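Local coordinates for kelch domain-containing protein (Colletotrichum graminicola M1.001, PDB 5C86) that probably oxidises alcohols as a fungal, copper-dependent oxidase of the AA5 family, related to galactose oxidase and glyoxal oxidase, at residues L339-A342 against D343-W347; G454-P458 against G459-L463. All coordinates share one frame; numbering follows the deposited sequence.

Contact 1. Residues L339-A342 against D343-W347; sequences LLMA and DATIW
Met-341 and Thr-345 face each other just past the paired strands, where the hairpin begins to turn. The Met-341 backbone N donates to Thr-345 O over 2.9 Å, while Met-341 CB lies 3.4 Å from Asp-343 OD1 and Met-341 CG comes 3.7 Å from Thr-345 OG1. With CG beside its backbone N (chi1 -56°) and two further bends, the methionine chain runs at a slant across the threonine side chain, its sulfur approaching Trp-347 CB.

Toward the strands, Leu-339 and Trp-347 form an antiparallel hydrogen-bonded pair, in which Trp-347 N reaches Leu-339 O at 2.8 Å. The next pair, Leu-340 with Ile-346, is non-hydrogen-bonded and meets through Leu-340 CD1 and Ile-346 CG1 at 4.2 Å, on the sheet face turned from Leu-339 and Trp-347.

The loop is a type I turn from Met-341 to Ala-344, closed by the bond from Ala-344 N to Met-341 O. Ala-344 then takes left-handed backbone angles, phi 75° and psi 8°, so the turn runs into a G1 beta bulge with Thr-345. Asp-343 braces it as an Asx turn: its OD1 accepts Thr-345 N at 3.2 Å, from above the carboxylate plane, and Thr-345 OG1 at 2.7 Å on the syn side. Further out, Trp-347 NE1 is held by Thr-337 OG1, and Arg-384 NH2 bonds Asp-343 O. The hairpin belongs to a four-stranded sheet, one blade of the propeller.

The main-chain N and the hydroxyl of Thr-345 converge on one carboxylate oxygen, which should restrain the rotation of both side chains and would probably favour an ionised carboxylate at Asp-343.

Contact 2. Residues G454-P458 against G459-L463; sequences GVAIP and GYYML
This is a local contact round a bend, formed where the loop 454-458 enters the strand 459-466, and it depends on one side chain reaching back: the phenol of Tyr-461 bonds the backbone of Ile-457, four residues earlier. Tyr-461 OH donates to Ile-457 O over 2.7 Å. The oxygen is met in its carbonyl plane on a lone pair, with a C=O...OH angle of 126°, and it lies at the edge of the ring, 3.3 Å from CE1 of Tyr-461. Placing CG of Tyr-461 beside its own backbone N, chi1 -73°, sends the ring back along the chain.

A tyrosine hydroxyl bonded to the main chain four residues before it, at the start of an antiparallel strand, is the tyrosine corner of Greek-key beta proteins; here it has the characteristic Pro-Gly-X-Tyr sequence and falls in the galactose oxidase-like early set domain. Gly-459, at phi 129°, takes a backbone conformation in which a CB would collide with Pro-458 O.

Before the corner, Ala-456 centres an inverse gamma turn, with a weak bond from Ile-457 N to Val-455 O at 3.1 Å. Ala-456 CB stands 4.2 Å from Tyr-461 OH. Ile-432 and Met-415 also touch the tyrosine, while Arg-417 NH2 binds Pro-458 O and Arg-430 NH1 takes Val-455 O.

How the contacts relate
Both contacts are buried local turns within one chain, their centres about 17 Å apart, but they belong to different parts of the fold. Contact 1 ties two neighbouring strands of a propeller blade, mainly through backbone bonds, with a partly exposed acid at its tip; contact 2 joins a loop to a strand of the early set domain through a single side-chain-to-backbone bond. The two meet through Met-462 of the second: its SD lies 3.6 Å from Ala-342 CA, and its CE packs on Leu-340 CD2 at 4.0 Å. Contact 1 lies nearer the copper site, empty in this apo structure, with the Trp-347 side chain about 11 Å from that of His-335, whereas contact 2 is remote from it.

Contact 1. Residues L339-A342 against D343-W347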
loop_
_atom_site.group_PDB
_atom_site.type_symbol
_atom_site.label_atom_id
_atom_site.label_comp_id
_atom_site.label_asym_id
_atom_site.label_seq_id
_atom_site.Cartn_x
_atom_site.Cartn_y
_atom_site.Cartn_z
ATOM N N LEU A 339 6.444 -3.998 1.442
ATOM C CA LEU A 339 5.173 -4.636 1.340
ATOM C C LEU A 339 5.057 -5.765 2.367
ATOM O O LEU A 339 5.968 -6.576 2.547
ATOM C CB LEU A 339 4.956 -5.181 -0.065
ATOM C CG LEU A 339 3.492 -5.352 -0.445
ATOM C CD1 LEU A 339 2.849 -4.038 -0.744
ATOM C CD2 LEU A 339 3.370 -6.303 -1.590
ATOM N N LEU A 340 3.895 -5.846 3.034
ATOM C CA LEU A 340 3.628 -6.982 3.937
ATOM C C LEU A 340 3.391 -8.249 3.154
ATOM O O LEU A 340 2.613 -8.263 2.224
ATOM C CB LEU A 340 2.365 -6.739 4.764
ATOM C CG LEU A 340 2.026 -7.783 5.798
ATOM C CD1 LEU A 340 3.094 -7.823 6.823
ATOM C CD2 LEU A 340 0.673 -7.472 6.431
ATOM N N MET A 341 4.010 -9.344 3.613
ATOM C CA MET A 341 3.834 -10.695 3.057
ATOM C C MET A 341 2.837 -11.533 3.915
ATOM O O MET A 341 2.702 -11.278 5.105
ATOM C CB MET A 341 5.211 -11.352 3.029
ATOM C CG MET A 341 6.286 -10.566 2.262
ATOM S SD MET A 341 5.834 -10.155 0.568
ATOM C CE MET A 341 5.874 -11.705 -0.237
ATOM N N ALA A 342 2.347 -12.621 3.353
ATOM C CA ALA A 342 1.396 -13.469 4.103
ATOM C C ALA A 342 2.088 -14.168 5.262
ATOM O O ALA A 342 1.467 -14.535 6.247
ATOM C CB ALA A 342 0.762 -14.457 3.134
ATOM N N ASP A 343 3.419 -14.301 5.226
ATOM C CA ASP A 343 4.147 -14.895 6.362
ATOM C C ASP A 343 4.430 -13.887 7.443
ATOM O O ASP A 343 5.150 -14.164 8.399
ATOM C CB ASP A 343 5.384 -15.694 5.965
ATOM C CG ASP A 343 6.496 -14.840 5.465
ATOM O OD1 ASP A 343 6.298 -13.650 5.303
ATOM O OD2 ASP A 343 7.608 -15.353 5.199
ATOM N N ALA A 344 3.931 -12.640 7.291
ATOM C CA ALA A 344 4.066 -11.582 8.286
ATOM C C ALA A 344 5.463 -10.933 8.368
ATOM O O ALA A 344 5.696 -10.112 9.238
ATOM C CB ALA A 344 3.564 -12.046 9.671
ATOM N N THR A 345 6.330 -11.292 7.418
ATOM C CA THR A 345 7.550 -10.554 7.181
ATOM C C THR A 345 7.187 -9.396 6.203
ATOM O O THR A 345 6.091 -9.335 5.614
ATOM C CB THR A 345 8.649 -11.438 6.521
ATOM O OG1 THR A 345 8.214 -11.770 5.216
ATOM C CG2 THR A 345 8.931 -12.626 7.418
ATOM N N ILE A 346 8.165 -8.499 6.024
ATOM C CA ILE A 346 7.987 -7.310 5.213
ATOM C C ILE A 346 9.084 -7.202 4.180
ATOM O O ILE A 346 10.266 -7.145 4.533
ATOM C CB ILE A 346 7.964 -6.051 6.023
ATOM C CG1 ILE A 346 6.969 -6.150 7.184
ATOM C CG2 ILE A 346 7.559 -4.888 5.117
ATOM C CD1 ILE A 346 6.789 -4.909 8.046
ATOM N N TRP A 347 8.698 -7.249 2.951
ATOM C CA TRP A 347 9.644 -6.879 1.833
ATOM C C TRP A 347 10.093 -5.471 1.941
ATOM O O TRP A 347 9.316 -4.565 2.223
ATOM C CB TRP A 347 8.963 -7.072 0.508
ATOM C CG TRP A 347 9.597 -6.347 -0.608
ATOM C CD1 TRP A 347 9.104 -5.175 -1.186
ATOM C CD2 TRP A 347 10.743 -6.720 -1.343
ATOM N NE1 TRP A 347 9.955 -4.778 -2.206
ATOM C CE2 TRP A 347 10.936 -5.731 -2.317
ATOM C CE3 TRP A 347 11.661 -7.766 -1.234
ATOM C CZ2 TRP A 347 12.038 -5.779 -3.218
ATOM C CZ3 TRP A 347 12.754 -7.824 -2.133
ATOM C CH2 TRP A 347 12.911 -6.826 -3.068
#

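Contact 2. Residues G454-P458 against G459-L463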
loop_
_atom_site.group_PDB
_atom_site.type_symbol
_atom_site.label_atom_id
_atom_site.label_comp_id
_atom_site.label_asym_id
_atom_site.label_seq_id
_atom_site.Cartn_x
_atom_site.Cartn_y
_atom_site.Cartn_z
ATOM N N GLY A 454 -17.216 0.691 3.556
ATOM C CA GLY A 454 -16.226 1.738 3.661
ATOM C C GLY A 454 -15.091 1.409 4.566
ATOM O O GLY A 454 -14.030 2.000 4.474
ATOM N N VAL A 455 -15.338 0.426 5.447
ATOM C CA VAL A 455 -14.384 -0.143 6.349
ATOM C C VAL A 455 -13.741 -1.366 5.669
ATOM O O VAL A 455 -12.539 -1.347 5.350
ATOM C CB VAL A 455 -15.015 -0.525 7.690
ATOM C CG1 VAL A 455 -14.026 -1.323 8.566
ATOM C CG2 VAL A 455 -15.488 0.742 8.408
ATOM N N ALA A 456 -14.551 -2.372 5.329
ATOM C CA ALA A 456 -14.117 -3.563 4.656
ATOM C C ALA A 456 -14.294 -3.353 3.181
ATOM O O ALA A 456 -15.244 -3.812 2.512
ATOM C CB ALA A 456 -14.949 -4.725 5.134
ATOM N N ILE A 457 -13.374 -2.582 2.623
ATOM C CA ILE A 457 -13.332 -2.385 1.163
ATOM C C ILE A 457 -13.289 -3.769 0.486
ATOM O O ILE A 457 -12.543 -4.627 0.883
ATOM C CB ILE A 457 -12.095 -1.548 0.772
ATOM C CG1 ILE A 457 -12.082 -0.133 1.380
ATOM C CG2 ILE A 457 -11.961 -1.532 -0.734
ATOM C CD1 ILE A 457 -13.215 0.773 0.898
ATOM N N PRO A 458 -14.121 -4.004 -0.544
ATOM C CA PRO A 458 -14.102 -5.289 -1.201
ATOM C C PRO A 458 -12.772 -5.716 -1.720
ATOM O O PRO A 458 -11.923 -4.865 -2.084
ATOM C CB PRO A 458 -15.074 -5.140 -2.372
ATOM C CG PRO A 458 -15.824 -3.969 -2.073
ATOM C CD PRO A 458 -15.078 -3.048 -1.138
ATOM N N GLY A 459 -12.564 -7.004 -1.759
ATOM C CA GLY A 459 -11.335 -7.546 -2.257
ATOM C C GLY A 459 -10.703 -8.549 -1.325
ATOM O O GLY A 459 -11.267 -8.940 -0.310
ATOM N N TYR A 460 -9.493 -8.931 -1.644
ATOM C CA TYR A 460 -8.754 -9.909 -0.913
ATOM C C TYR A 460 -8.075 -9.344 0.328
ATOM O O TYR A 460 -7.535 -8.223 0.332
ATOM C CB TYR A 460 -7.703 -10.626 -1.733
ATOM C CG TYR A 460 -8.195 -11.839 -2.505
ATOM C CD1 TYR A 460 -8.816 -11.694 -3.729
ATOM C CD2 TYR A 460 -8.221 -13.042 -1.907
ATOM C CE1 TYR A 460 -9.294 -12.784 -4.415
ATOM C CE2 TYR A 460 -8.701 -14.138 -2.556
ATOM C CZ TYR A 460 -9.229 -13.993 -3.799
ATOM O OH TYR A 460 -9.673 -15.162 -4.441
ATOM N N TYR A 461 -8.101 -10.177 1.395
ATOM C CA TYR A 461 -7.488 -9.904 2.667
ATOM C C TYR A 461 -6.721 -11.114 3.108
ATOM O O TYR A 461 -6.990 -12.250 2.709
ATOM C CB TYR A 461 -8.551 -9.684 3.747
ATOM C CG TYR A 461 -9.260 -8.322 3.591
ATOM C CD1 TYR A 461 -10.227 -8.168 2.661
ATOM C CD2 TYR A 461 -8.973 -7.293 4.411
ATOM C CE1 TYR A 461 -10.842 -6.911 2.514
ATOM C CE2 TYR A 461 -9.563 -6.040 4.298
ATOM C CZ TYR A 461 -10.560 -5.855 3.345
ATOM O OH TYR A 461 -11.167 -4.608 3.224
ATOM N N MET A 462 -5.708 -10.843 3.924
ATOM C CA MET A 462 -4.988 -11.844 4.702
ATOM C C MET A 462 -5.605 -11.916 6.098
ATOM O O MET A 462 -5.648 -10.897 6.782
ATOM C CB MET A 462 -3.577 -11.451 4.812
ATOM C CG MET A 462 -2.832 -11.595 3.489
ATOM S SD MET A 462 -1.117 -10.963 3.556
ATOM C CE MET A 462 -1.377 -9.199 3.488
ATOM N N LEU A 463 -6.040 -13.108 6.530
ATOM C CA LEU A 463 -6.536 -13.315 7.888
ATOM C C LEU A 463 -5.349 -13.813 8.690
ATOM O O LEU A 463 -4.703 -14.780 8.316
ATOM C CB LEU A 463 -7.706 -14.313 7.911
ATOM C CG LEU A 463 -8.773 -14.080 8.955
ATOM C CD1 LEU A 463 -10.144 -14.705 8.605
ATOM C CD2 LEU A 463 -8.172 -14.606 10.286
#